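Local coordinates for protein probable M18-family aminopeptidase 1 (Thermotoga maritima, PDB 2GLF) that probably removes amino acids from the N-terminal ends of peptides as a metal-dependent aminopeptidase of the M18 family, at residues 335-339 with 393-397. Sequence-based numbering, arbitrary orientation.
Sequences YKDVH and GKVDQ
Lys394 reaches residues 337-339 with the end of its chain: CG lies beside its own backbone N (chi1 -72°), the chain runs extended to CE, and it then turns at the last torsion (chi4 59°), which brings NZ to the carbonyl oxygens of Asp337 and His339. The ammonium is hydrogen-bonded to Asp337 O at 2.7 Å from NZ, well above that carbonyl plane rather than on a lone pair; NZ is also modelled 2.5 Å from His339 O, too short for the exact geometry to be trusted. The intervening carbonyl points to the backbone instead, Lys394 N donating to Val338 O over 3.2 Å with an N-H...O angle of 162°. Lys394 thus addresses the carbonyls of residues 337 to 339, where the 3-10 segment 336-338 gives way to loop, with the His339 bond the less certain. With an alanine here, Asp337 O, and perhaps His339 O, would probably lose the ammonium donor. Packing around Val338 comes from Gln397, whose CG sits 3.4 Å from Val338 O, while its CD, OE1 and NE2 are all about 3.5 Å from Val338 CG2, so the methyl meets the amide as a whole, the two side chains crossing at about a right angle. The CA of Gly393 packs obliquely against the His339 ring, 3.3 Å from ND1. A type I turn, with Gln397 N bonded to Lys394 O, places Lys394 and Gln397 at its two ends, each with its side chain in contact with residues 337-339. Leu168 of a second subunit packs on Val338 and His339, and Glu182 of a third packs on Lys394. Within the chain, the contact ties the loop between strands 321-329 and 351-354 to the one joining strand 387-389 to helix 404-408.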
loop_
_atom_site.group_PDB
_atom_site.type_symbol
_atom_site.label_atom_id
_atom_site.label_comp_id
_atom_site.label_asym_id
_atom_site.label_seq_id
_atom_site.Cartn_x
_atom_site.Cartn_y
_atom_site.Cartn_z
ATOM N N TYR A 335 7.000 -17.729 24.333
ATOM C CA TYR A 335 6.927 -16.279 24.214
ATOM C C TYR A 335 7.910 -15.584 25.145
ATOM O O TYR A 335 7.665 -14.465 25.600
ATOM C CB TYR A 335 5.509 -15.803 24.518
ATOM C CG TYR A 335 4.442 -16.660 23.885
ATOM C CD1 TYR A 335 3.682 -17.534 24.660
ATOM C CD2 TYR A 335 4.199 -16.612 22.512
ATOM C CE1 TYR A 335 2.702 -18.339 24.084
ATOM C CE2 TYR A 335 3.221 -17.413 21.926
ATOM C CZ TYR A 335 2.477 -18.274 22.717
ATOM O OH TYR A 335 1.509 -19.077 22.156
ATOM N N LYS A 336 9.029 -16.249 25.414
ATOM C CA LYS A 336 10.058 -15.703 26.292
ATOM C C LYS A 336 10.616 -14.354 25.804
ATOM O O LYS A 336 11.132 -13.580 26.601
ATOM C CB LYS A 336 11.212 -16.708 26.450
ATOM C CG LYS A 336 12.222 -16.663 25.316
ATOM C CD LYS A 336 13.441 -17.535 25.577
ATOM C CE LYS A 336 13.129 -19.016 25.419
ATOM N NZ LYS A 336 14.363 -19.861 25.426
ATOM N N ASP A 337 10.521 -14.069 24.508
ATOM C CA ASP A 337 11.039 -12.803 23.992
ATOM C C ASP A 337 10.250 -11.573 24.431
ATOM O O ASP A 337 10.586 -10.441 24.075
ATOM C CB ASP A 337 11.104 -12.822 22.466
ATOM C CG ASP A 337 12.440 -13.310 21.949
ATOM O OD1 ASP A 337 12.689 -13.177 20.733
ATOM O OD2 ASP A 337 13.242 -13.830 22.756
ATOM N N VAL A 338 9.203 -11.793 25.211
ATOM C CA VAL A 338 8.363 -10.700 25.673
ATOM C C VAL A 338 8.888 -10.130 27.010
ATOM O O VAL A 338 8.421 -9.096 27.499
ATOM C CB VAL A 338 6.918 -11.227 25.819
ATOM C CG1 VAL A 338 6.610 -11.552 27.279
ATOM C CG2 VAL A 338 5.950 -10.240 25.238
ATOM N N HIS A 339 9.884 -10.815 27.570
ATOM C CA HIS A 339 10.491 -10.466 28.852
ATOM C C HIS A 339 11.976 -10.182 28.773
ATOM O O HIS A 339 12.632 -10.465 27.770
ATOM C CB HIS A 339 10.350 -11.624 29.843
ATOM C CG HIS A 339 9.035 -11.685 30.548
ATOM N ND1 HIS A 339 8.595 -10.689 31.391
ATOM C CD2 HIS A 339 8.081 -12.645 30.568
ATOM C CE1 HIS A 339 7.427 -11.030 31.901
ATOM N NE2 HIS A 339 7.092 -12.213 31.417
ATOM N N GLY A 393 7.671 -7.519 31.837
ATOM C CA GLY A 393 8.181 -7.518 30.474
ATOM C C GLY A 393 9.237 -6.473 30.157
ATOM O O GLY A 393 9.510 -5.583 30.967
ATOM N N LYS A 394 9.832 -6.597 28.968
ATOM C CA LYS A 394 10.856 -5.672 28.488
ATOM C C LYS A 394 10.318 -4.261 28.624
ATOM O O LYS A 394 9.115 -4.071 28.768
ATOM C CB LYS A 394 11.183 -5.938 27.019
ATOM C CG LYS A 394 11.953 -7.205 26.736
ATOM C CD LYS A 394 12.264 -7.307 25.252
ATOM C CE LYS A 394 13.269 -8.412 24.956
ATOM N NZ LYS A 394 12.774 -9.738 25.402
ATOM N N VAL A 395 11.205 -3.279 28.539
ATOM C CA VAL A 395 10.834 -1.882 28.704
ATOM C C VAL A 395 9.545 -1.348 28.061
ATOM O O VAL A 395 8.661 -0.874 28.783
ATOM C CB VAL A 395 12.022 -0.977 28.336
ATOM C CG1 VAL A 395 11.618 0.498 28.367
ATOM C CG2 VAL A 395 13.145 -1.228 29.328
ATOM N N ASP A 396 9.393 -1.395 26.743
ATOM C CA ASP A 396 8.141 -0.866 26.196
ATOM C C ASP A 396 7.129 -1.905 25.708
ATOM O O ASP A 396 6.254 -1.602 24.899
ATOM C CB ASP A 396 8.432 0.152 25.091
ATOM C CG ASP A 396 8.881 1.487 25.647
ATOM O OD1 ASP A 396 8.226 1.971 26.595
ATOM O OD2 ASP A 396 9.874 2.055 25.140
ATOM N N GLN A 397 7.240 -3.122 26.234
ATOM C CA GLN A 397 6.356 -4.224 25.869
ATOM C C GLN A 397 4.878 -4.002 26.163
ATOM O O GLN A 397 4.019 -4.243 25.302
ATOM C CB GLN A 397 6.814 -5.503 26.562
ATOM C CG GLN A 397 7.710 -6.345 25.696
ATOM C CD GLN A 397 6.958 -6.970 24.550
ATOM O OE1 GLN A 397 7.550 -7.572 23.661
ATOM N NE2 GLN A 397 5.642 -6.838 24.568
#